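Local structure of aldose 1-epimerase (Caenorhabditis elegans, 1LUR) at residues L82-M91 against N129-G137; T170-D181 against N297-Q305. The protein probably catalyses the interconversion of the alpha and beta anomers of free aldose sugars, as expected of a galactose mutarotase homologue. All coordinates share one frame; numbering follows the deposited sequence.

Contact 1: L82-M91 against N129-G137; sequences LHFDGKQYTM and NEQDDGLPG
One face of the Y89 ring is covered by P136, whose CB sits 3.7 Å from the ring centroid and 18° off the normal in a CH-pi contact. At the edge of the same ring stands the carboxylate of E130, OE2 3.5 Å from Y89 CE1, its plane turned 58° from that of the ring; the F84 carbonyl oxygen takes another part of the edge. The F84 ring is sandwiched between P136 CG over one face and the CG of its own neighbour D85 over the other. With CG anti to the backbone N (chi1 -178°), F84 meets the proline with CD2, 3.8 Å from P136 CB, so P136 is wedged against both aromatic side chains.

Beyond the rings, leucine and selenomethionine side chains meet. L135 CD2 lies 4.2 Å from L82 CD2 and equally far from the selenium of selenomethionine M91, although the CB of L135 points away from the hairpin. Polar links between the segments run through water. One water donates to E130 OE2 at 2.6 Å and weakly accepts from K87 NZ, while a second joins Y89 OH to the backbone N of G137.

The loop that presents P136 is itself braced: D133 OD1 accepts from L135 N (3.0 Å), forming an Asx turn, and also makes a salt bridge with R72. N129 and D132 form a capping box on the single helical turn before it, and L166 of strand 165-166 adds to the packing on F84 and P136. The arrangement is a two-stranded antiparallel beta hairpin with a type I' turn, F84 to K87, packed against the short helical connection between adjacent strands of the large sheet of the galactose mutarotase-like beta fold.

Contact 2: T170-D181 against N297-Q305; sequences TNHAYWNLDGSD and NKALAIEPQ
W175 and L300 form the tight centre of the contact as an antiparallel hydrogen-bonded pair, with W175 N to L300 O and L300 N to W175 O both 2.8 Å. L300 O also lies at the edge of the W175 indole, in its plane, and I302 CG1 touches W175 CD1 at 3.7 Å, the two side chains crossing at about a right angle. On the other side of the sheet A301 CB stands over the centre of the Y174 ring, 11° off its normal.

Farther along, the pairing slackens where strand 170-175 is broken: I302 N reaches A173 O only weakly, at 3.4 Å. A water takes up the adjacent slack, donating to both N171 OD1 and I302 O. Here the E303 carboxylate lies over one face of the H172 imidazole, planes 43° apart; E303 OE1 is 3.1 Å from H172 NE2, but the angle is too poor for a hydrogen bond. Galactose mutarotases use a histidine and a glutamate on adjoining strands, and H172 and E303, with H101 against the imidazole, are consistent with that site. T170 OG1 closes this end by donating to P304 O at 2.6 Å.

The opposite end runs out to exposed G179 and D181, yet K298 and N176 secure the turn. A bend at chi2 (59°) brings K298 NZ to S180 O (2.7 Å), which N176 ND2 reaches from the other face of the carbonyl plane; ND2 also donates to K298 O. E292 gives the ammonium a salt bridge.

In the seven-stranded antiparallel sheet, strand 170-175 lies between strands 69-70 and 300-305; strand 300-305 in turn is flanked on its other side by strand 275-279, while W175 and I302 pack on L267 of strand 265-271 in the nine-stranded sheet.

How the contacts relate
The two contacts follow one another in series along the chain, contact 1 closing before contact 2 opens, and both belong to the same aldose 1-epimerase fold. Their centres are 31 Å apart and their nearest atoms about 12 Å, so they do not touch. Contact 2 lies near the middle, about 9 Å from the chain centre, within the seven-stranded sheet; contact 1 sits about 23 Å out, where a separate hairpin meets the connection between strands 121-129 and 138-147 of the nine-stranded sheet. R72, the partner of D133, closely follows strand 69-70, which borders strand 170-175. Contact 1 is buried packing toward the periphery of the fold, whereas contact 2 reaches the probable sugar site.

Contact 1: L82-M91 against N129-G137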
loop_
_atom_site.group_PDB
_atom_site.type_symbol
_atom_site.label_atom_id
_atom_site.label_comp_id
_atom_site.label_asym_id
_atom_site.label_seq_id
_atom_site.Cartn_x
_atom_site.Cartn_y
_atom_site.Cartn_z
ATOM N N LEU A 82 -9.394 20.631 -2.251
ATOM C CA LEU A 82 -8.881 20.740 -0.893
ATOM C C LEU A 82 -8.391 22.153 -0.662
ATOM O O LEU A 82 -8.236 22.931 -1.604
ATOM C CB LEU A 82 -7.729 19.748 -0.658
ATOM C CG LEU A 82 -6.434 19.915 -1.460
ATOM C CD1 LEU A 82 -5.549 21.000 -0.832
ATOM C CD2 LEU A 82 -5.689 18.587 -1.486
ATOM N N HIS A 83 -8.162 22.486 0.600
ATOM C CA HIS A 83 -7.681 23.800 0.958
ATOM C C HIS A 83 -6.334 23.601 1.632
ATOM O O HIS A 83 -6.214 22.803 2.559
ATOM C CB HIS A 83 -8.661 24.491 1.908
ATOM C CG HIS A 83 -10.030 24.670 1.326
ATOM N ND1 HIS A 83 -10.980 23.671 1.335
ATOM C CD2 HIS A 83 -10.593 25.717 0.677
ATOM C CE1 HIS A 83 -12.070 24.096 0.718
ATOM N NE2 HIS A 83 -11.861 25.334 0.308
ATOM N N PHE A 84 -5.317 24.304 1.147
ATOM C CA PHE A 84 -3.989 24.187 1.723
ATOM C C PHE A 84 -3.408 25.570 1.967
ATOM O O PHE A 84 -3.245 26.350 1.032
ATOM C CB PHE A 84 -3.063 23.405 0.787
ATOM C CG PHE A 84 -1.682 23.214 1.334
ATOM C CD1 PHE A 84 -1.445 22.298 2.353
ATOM C CD2 PHE A 84 -0.625 23.991 0.874
ATOM C CE1 PHE A 84 -0.175 22.162 2.909
ATOM C CE2 PHE A 84 0.647 23.862 1.424
ATOM C CZ PHE A 84 0.872 22.948 2.442
ATOM N N ASP A 85 -3.100 25.867 3.225
ATOM C CA ASP A 85 -2.534 27.160 3.581
ATOM C C ASP A 85 -3.388 28.341 3.087
ATOM O O ASP A 85 -2.865 29.328 2.568
ATOM C CB ASP A 85 -1.101 27.256 3.035
ATOM C CG ASP A 85 -0.101 26.415 3.843
ATOM O OD1 ASP A 85 -0.522 25.741 4.812
ATOM O OD2 ASP A 85 1.105 26.433 3.506
ATOM N N GLY A 86 -4.703 28.220 3.257
ATOM C CA GLY A 86 -5.623 29.267 2.839
ATOM C C GLY A 86 -5.858 29.388 1.345
ATOM O O GLY A 86 -6.483 30.341 0.877
ATOM N N LYS A 87 -5.374 28.414 0.588
ATOM C CA LYS A 87 -5.542 28.439 -0.855
ATOM C C LYS A 87 -6.244 27.172 -1.322
ATOM O O LYS A 87 -5.922 26.073 -0.873
ATOM C CB LYS A 87 -4.170 28.565 -1.511
ATOM C CG LYS A 87 -4.190 28.869 -2.984
ATOM C CD LYS A 87 -2.771 29.000 -3.498
ATOM C CE LYS A 87 -2.742 29.166 -5.003
ATOM N NZ LYS A 87 -1.349 29.042 -5.516
ATOM N N GLN A 88 -7.208 27.320 -2.224
ATOM C CA GLN A 88 -7.923 26.156 -2.716
ATOM C C GLN A 88 -7.247 25.522 -3.921
ATOM O O GLN A 88 -6.793 26.212 -4.832
ATOM C CB GLN A 88 -9.368 26.521 -3.073
ATOM C CG GLN A 88 -10.225 25.303 -3.403
ATOM C CD GLN A 88 -11.708 25.614 -3.450
ATOM O OE1 GLN A 88 -12.167 26.371 -4.299
ATOM N NE2 GLN A 88 -12.466 25.026 -2.528
ATOM N N TYR A 89 -7.167 24.197 -3.908
ATOM C CA TYR A 89 -6.555 23.454 -5.002
ATOM C C TYR A 89 -7.628 22.540 -5.554
ATOM O O TYR A 89 -8.293 21.823 -4.803
ATOM C CB TYR A 89 -5.362 22.641 -4.503
ATOM C CG TYR A 89 -4.168 23.503 -4.194
ATOM C CD1 TYR A 89 -3.163 23.703 -5.141
ATOM C CD2 TYR A 89 -4.073 24.171 -2.981
ATOM C CE1 TYR A 89 -2.095 24.556 -4.881
ATOM C CE2 TYR A 89 -3.014 25.025 -2.708
ATOM C CZ TYR A 89 -2.032 25.215 -3.659
ATOM O OH TYR A 89 -1.005 26.077 -3.392
ATOM N N THR A 90 -7.811 22.590 -6.869
ATOM C CA THR A 90 -8.810 21.773 -7.538
ATOM C C THR A 90 -8.153 20.997 -8.660
ATOM O O THR A 90 -7.490 21.574 -9.519
ATOM C CB THR A 90 -9.919 22.651 -8.110
ATOM O OG1 THR A 90 -9.332 23.729 -8.851
ATOM C CG2 THR A 90 -10.760 23.220 -6.986
HETATM N N MSE A 91 -8.323 19.681 -8.630
HETATM C CA MSE A 91 -7.744 18.816 -9.641
HETATM C C MSE A 91 -8.849 18.262 -10.546
HETATM O O MSE A 91 -10.041 18.440 -10.269
HETATM C CB MSE A 91 -6.989 17.671 -8.957
HETATM C CG MSE A 91 -5.692 18.084 -8.237
HETATM SE SE MSE A 91 -5.889 19.188 -6.645
HETATM C CE MSE A 91 -5.430 20.923 -7.385
ATOM N N ASN A 129 5.908 18.036 -8.548
ATOM C CA ASN A 129 5.463 19.370 -8.177
ATOM C C ASN A 129 4.049 19.584 -8.702
ATOM O O ASN A 129 3.506 18.732 -9.406
ATOM C CB ASN A 129 6.396 20.452 -8.743
ATOM C CG ASN A 129 6.518 20.394 -10.252
ATOM O OD1 ASN A 129 5.612 19.937 -10.946
ATOM N ND2 ASN A 129 7.649 20.879 -10.772
ATOM N N GLU A 130 3.457 20.730 -8.375
ATOM C CA GLU A 130 2.101 21.017 -8.827
ATOM C C GLU A 130 1.898 20.813 -10.335
ATOM O O GLU A 130 0.847 20.329 -10.750
ATOM C CB GLU A 130 1.694 22.441 -8.415
ATOM C CG GLU A 130 0.210 22.763 -8.645
ATOM C CD GLU A 130 -0.174 24.168 -8.192
ATOM O OE1 GLU A 130 0.727 24.907 -7.743
ATOM O OE2 GLU A 130 -1.375 24.535 -8.283
ATOM N N GLN A 131 2.889 21.164 -11.159
ATOM C CA GLN A 131 2.728 20.985 -12.606
ATOM C C GLN A 131 2.585 19.526 -13.005
ATOM O O GLN A 131 1.932 19.216 -13.998
ATOM C CB GLN A 131 3.901 21.580 -13.394
ATOM C CG GLN A 131 3.827 23.075 -13.619
ATOM C CD GLN A 131 4.640 23.847 -12.607
ATOM O OE1 GLN A 131 5.838 23.590 -12.431
ATOM N NE2 GLN A 131 4.005 24.806 -11.939
ATOM N N ASP A 132 3.203 18.635 -12.238
ATOM C CA ASP A 132 3.130 17.210 -12.532
ATOM C C ASP A 132 1.799 16.571 -12.170
ATOM O O ASP A 132 1.269 15.760 -12.933
ATOM C CB ASP A 132 4.213 16.425 -11.778
ATOM C CG ASP A 132 5.611 16.802 -12.189
ATOM O OD1 ASP A 132 5.914 16.736 -13.398
ATOM O OD2 ASP A 132 6.411 17.147 -11.297
ATOM N N ASP A 133 1.252 16.940 -11.013
ATOM C CA ASP A 133 -0.011 16.358 -10.574
ATOM C C ASP A 133 -1.098 17.273 -10.024
ATOM O O ASP A 133 -2.112 16.787 -9.524
ATOM C CB ASP A 133 0.303 15.309 -9.520
ATOM C CG ASP A 133 1.173 15.867 -8.400
ATOM O OD1 ASP A 133 1.034 17.072 -8.092
ATOM O OD2 ASP A 133 1.983 15.112 -7.824
ATOM N N GLY A 134 -0.885 18.583 -10.078
ATOM C CA GLY A 134 -1.892 19.498 -9.570
ATOM C C GLY A 134 -1.973 19.643 -8.060
ATOM O O GLY A 134 -2.758 20.453 -7.562
ATOM N N LEU A 135 -1.195 18.862 -7.315
ATOM C CA LEU A 135 -1.231 18.969 -5.859
ATOM C C LEU A 135 -0.275 20.104 -5.448
ATOM O O LEU A 135 0.660 20.436 -6.179
ATOM C CB LEU A 135 -0.862 17.622 -5.216
ATOM C CG LEU A 135 -1.968 16.547 -5.317
ATOM C CD1 LEU A 135 -1.413 15.169 -4.971
ATOM C CD2 LEU A 135 -3.131 16.901 -4.374
ATOM N N PRO A 136 -0.501 20.719 -4.279
ATOM C CA PRO A 136 0.373 21.820 -3.852
ATOM C C PRO A 136 1.848 21.503 -3.665
ATOM O O PRO A 136 2.218 20.372 -3.358
ATOM C CB PRO A 136 -0.281 22.300 -2.558
ATOM C CG PRO A 136 -0.888 21.037 -2.002
ATOM C CD PRO A 136 -1.492 20.391 -3.237
ATOM N N GLY A 137 2.679 22.523 -3.879
ATOM C CA GLY A 137 4.118 22.393 -3.730
ATOM C C GLY A 137 4.845 21.320 -4.513
ATOM O O GLY A 137 4.410 20.894 -5.577
HETATM O O HOH W 1 -2.505 26.840 -7.739
HETATM O O HOH W 2 1.629 25.604 -4.219
#

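Contact 2: T170-D181 against N297-Q305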
loop_
_atom_site.group_PDB
_atom_site.type_symbol
_atom_site.label_atom_id
_atom_site.label_comp_id
_atom_site.label_asym_id
_atom_site.label_seq_id
_atom_site.Cartn_x
_atom_site.Cartn_y
_atom_site.Cartn_z
ATOM N N THR A 170 1.928 5.304 0.400
ATOM C CA THR A 170 1.594 3.932 0.766
ATOM C C THR A 170 2.129 3.000 -0.307
ATOM O O THR A 170 2.648 3.454 -1.332
ATOM C CB THR A 170 0.079 3.658 0.938
ATOM O OG1 THR A 170 -0.077 2.435 1.680
ATOM C CG2 THR A 170 -0.625 3.482 -0.414
ATOM N N ASN A 171 2.045 1.699 -0.038
ATOM C CA ASN A 171 2.499 0.663 -0.966
ATOM C C ASN A 171 1.216 -0.082 -1.307
ATOM O O ASN A 171 0.476 -0.497 -0.413
ATOM C CB ASN A 171 3.505 -0.278 -0.310
ATOM C CG ASN A 171 3.849 -1.450 -1.198
ATOM O OD1 ASN A 171 3.166 -2.471 -1.184
ATOM N ND2 ASN A 171 4.889 -1.293 -2.010
ATOM N N HIS A 172 0.955 -0.265 -2.594
ATOM C CA HIS A 172 -0.263 -0.944 -3.008
ATOM C C HIS A 172 -0.154 -2.404 -3.444
ATOM O O HIS A 172 -0.805 -2.816 -4.406
ATOM C CB HIS A 172 -0.922 -0.124 -4.124
ATOM C CG HIS A 172 -2.419 -0.188 -4.117
ATOM N ND1 HIS A 172 -3.120 -1.356 -4.336
ATOM C CD2 HIS A 172 -3.348 0.775 -3.903
ATOM C CE1 HIS A 172 -4.417 -1.110 -4.256
ATOM N NE2 HIS A 172 -4.583 0.175 -3.995
ATOM N N ALA A 173 0.649 -3.195 -2.742
ATOM C CA ALA A 173 0.794 -4.603 -3.106
ATOM C C ALA A 173 -0.443 -5.400 -2.691
ATOM O O ALA A 173 -0.972 -5.214 -1.597
ATOM C CB ALA A 173 2.035 -5.190 -2.444
ATOM N N TYR A 174 -0.906 -6.269 -3.585
ATOM C CA TYR A 174 -2.073 -7.115 -3.339
ATOM C C TYR A 174 -1.502 -8.451 -2.867
ATOM O O TYR A 174 -0.726 -9.080 -3.589
ATOM C CB TYR A 174 -2.868 -7.346 -4.627
ATOM C CG TYR A 174 -3.680 -6.168 -5.131
ATOM C CD1 TYR A 174 -3.063 -5.023 -5.643
ATOM C CD2 TYR A 174 -5.074 -6.228 -5.155
ATOM C CE1 TYR A 174 -3.821 -3.972 -6.173
ATOM C CE2 TYR A 174 -5.836 -5.188 -5.679
ATOM C CZ TYR A 174 -5.209 -4.065 -6.187
ATOM O OH TYR A 174 -5.977 -3.045 -6.705
ATOM N N TRP A 175 -1.894 -8.891 -1.674
ATOM C CA TRP A 175 -1.392 -10.149 -1.134
ATOM C C TRP A 175 -2.303 -11.372 -1.201
ATOM O O TRP A 175 -3.508 -11.291 -0.975
ATOM C CB TRP A 175 -0.950 -9.944 0.315
ATOM C CG TRP A 175 0.037 -8.837 0.490
ATOM C CD1 TRP A 175 -0.242 -7.511 0.668
ATOM C CD2 TRP A 175 1.466 -8.948 0.481
ATOM N NE1 TRP A 175 0.924 -6.790 0.771
ATOM C CE2 TRP A 175 1.988 -7.647 0.659
ATOM C CE3 TRP A 175 2.358 -10.020 0.337
ATOM C CZ2 TRP A 175 3.363 -7.389 0.699
ATOM C CZ3 TRP A 175 3.725 -9.763 0.376
ATOM C CH2 TRP A 175 4.211 -8.457 0.556
ATOM N N ASN A 176 -1.682 -12.507 -1.506
ATOM C CA ASN A 176 -2.334 -13.808 -1.622
ATOM C C ASN A 176 -1.185 -14.755 -1.290
ATOM O O ASN A 176 -0.240 -14.892 -2.066
ATOM C CB ASN A 176 -2.832 -14.053 -3.049
ATOM C CG ASN A 176 -3.497 -15.405 -3.205
ATOM O OD1 ASN A 176 -2.882 -16.444 -2.957
ATOM N ND2 ASN A 176 -4.761 -15.402 -3.614
ATOM N N LEU A 177 -1.269 -15.399 -0.132
ATOM C CA LEU A 177 -0.233 -16.318 0.323
ATOM C C LEU A 177 -0.241 -17.780 -0.131
ATOM O O LEU A 177 0.735 -18.490 0.110
ATOM C CB LEU A 177 -0.190 -16.277 1.853
ATOM C CG LEU A 177 -0.324 -14.879 2.473
ATOM C CD1 LEU A 177 -0.260 -14.977 3.994
ATOM C CD2 LEU A 177 0.781 -13.973 1.949
ATOM N N ASP A 178 -1.303 -18.246 -0.784
ATOM C CA ASP A 178 -1.323 -19.649 -1.214
ATOM C C ASP A 178 -1.769 -19.928 -2.644
ATOM O O ASP A 178 -1.827 -21.088 -3.062
ATOM C CB ASP A 178 -2.185 -20.478 -0.258
ATOM C CG ASP A 178 -3.604 -19.960 -0.153
ATOM O OD1 ASP A 178 -4.192 -19.616 -1.198
ATOM O OD2 ASP A 178 -4.139 -19.906 0.973
ATOM N N GLY A 179 -2.091 -18.882 -3.392
ATOM C CA GLY A 179 -2.520 -19.075 -4.763
ATOM C C GLY A 179 -3.995 -19.372 -4.944
ATOM O O GLY A 179 -4.454 -19.531 -6.075
ATOM N N SER A 180 -4.745 -19.450 -3.849
ATOM C CA SER A 180 -6.176 -19.730 -3.938
ATOM C C SER A 180 -6.861 -18.705 -4.836
ATOM O O SER A 180 -6.365 -17.593 -5.011
ATOM C CB SER A 180 -6.823 -19.693 -2.548
ATOM O OG SER A 180 -6.399 -20.785 -1.746
ATOM N N ASP A 181 -8.001 -19.080 -5.406
ATOM C CA ASP A 181 -8.736 -18.175 -6.281
ATOM C C ASP A 181 -9.147 -16.916 -5.524
ATOM O O ASP A 181 -9.311 -15.850 -6.118
ATOM C CB ASP A 181 -9.976 -18.873 -6.840
ATOM C CG ASP A 181 -9.631 -19.984 -7.805
ATOM O OD1 ASP A 181 -8.977 -20.961 -7.381
ATOM O OD2 ASP A 181 -10.011 -19.880 -8.992
ATOM N N ASN A 297 -12.252 -10.582 -5.022
ATOM C CA ASN A 297 -11.663 -11.051 -3.773
ATOM C C ASN A 297 -10.449 -11.969 -3.943
ATOM O O ASN A 297 -10.170 -12.802 -3.077
ATOM C CB ASN A 297 -12.728 -11.756 -2.920
ATOM C CG ASN A 297 -13.913 -10.854 -2.597
ATOM O OD1 ASN A 297 -13.741 -9.713 -2.167
ATOM N ND2 ASN A 297 -15.120 -11.369 -2.794
ATOM N N LYS A 298 -9.724 -11.810 -5.046
ATOM C CA LYS A 298 -8.542 -12.626 -5.311
ATOM C C LYS A 298 -7.451 -12.429 -4.260
ATOM O O LYS A 298 -6.892 -13.396 -3.738
ATOM C CB LYS A 298 -7.970 -12.297 -6.693
ATOM C CG LYS A 298 -6.555 -12.818 -6.935
ATOM C CD LYS A 298 -6.465 -14.334 -6.800
ATOM C CE LYS A 298 -5.049 -14.834 -7.076
ATOM N NZ LYS A 298 -4.944 -16.321 -6.954
ATOM N N ALA A 299 -7.139 -11.175 -3.952
ATOM C CA ALA A 299 -6.111 -10.895 -2.961
ATOM C C ALA A 299 -6.538 -9.845 -1.951
ATOM O O ALA A 299 -7.675 -9.365 -1.959
ATOM C CB ALA A 299 -4.824 -10.454 -3.655
ATOM N N LEU A 300 -5.612 -9.504 -1.067
ATOM C CA LEU A 300 -5.868 -8.513 -0.041
ATOM C C LEU A 300 -4.828 -7.411 -0.154
ATOM O O LEU A 300 -3.645 -7.637 0.110
ATOM C CB LEU A 300 -5.788 -9.139 1.350
ATOM C CG LEU A 300 -5.994 -8.168 2.517
ATOM C CD1 LEU A 300 -7.434 -7.679 2.522
ATOM C CD2 LEU A 300 -5.669 -8.853 3.833
ATOM N N ALA A 301 -5.267 -6.227 -0.571
ATOM C CA ALA A 301 -4.357 -5.100 -0.703
ATOM C C ALA A 301 -4.147 -4.586 0.709
ATOM O O ALA A 301 -5.105 -4.315 1.427
ATOM C CB ALA A 301 -4.969 -4.015 -1.580
ATOM N N ILE A 302 -2.888 -4.484 1.115
ATOM C CA ILE A 302 -2.552 -4.005 2.446
ATOM C C ILE A 302 -1.768 -2.720 2.224
ATOM O O ILE A 302 -0.647 -2.745 1.712
ATOM C CB ILE A 302 -1.709 -5.053 3.205
ATOM C CG1 ILE A 302 -2.509 -6.356 3.326
ATOM C CG2 ILE A 302 -1.347 -4.532 4.579
ATOM C CD1 ILE A 302 -1.802 -7.469 4.098
ATOM N N GLU A 303 -2.370 -1.600 2.608
ATOM C CA GLU A 303 -1.747 -0.294 2.436
ATOM C C GLU A 303 -1.565 0.545 3.694
ATOM O O GLU A 303 -2.479 1.264 4.106
ATOM C CB GLU A 303 -2.571 0.504 1.417
ATOM C CG GLU A 303 -3.296 -0.383 0.411
ATOM C CD GLU A 303 -4.282 0.363 -0.480
ATOM O OE1 GLU A 303 -5.217 -0.285 -0.991
ATOM O OE2 GLU A 303 -4.126 1.583 -0.683
ATOM N N PRO A 304 -0.385 0.449 4.332
ATOM C CA PRO A 304 -0.100 1.227 5.543
ATOM C C PRO A 304 -0.052 2.669 5.047
ATOM O O PRO A 304 0.654 2.959 4.088
ATOM C CB PRO A 304 1.270 0.714 5.965
ATOM C CG PRO A 304 1.225 -0.730 5.529
ATOM C CD PRO A 304 0.611 -0.623 4.149
ATOM N N GLN A 305 -0.781 3.569 5.690
ATOM C CA GLN A 305 -0.789 4.966 5.238
ATOM C C GLN A 305 -1.423 5.856 6.294
ATOM O O GLN A 305 -1.789 5.389 7.374
ATOM C CB GLN A 305 -1.673 5.053 3.987
ATOM C CG GLN A 305 -3.117 4.625 4.318
ATOM C CD GLN A 305 -4.116 4.775 3.178
ATOM O OE1 GLN A 305 -4.001 4.124 2.142
ATOM N NE2 GLN A 305 -5.119 5.629 3.380
HETATM O O HOH W 3 1.718 -3.513 1.047
#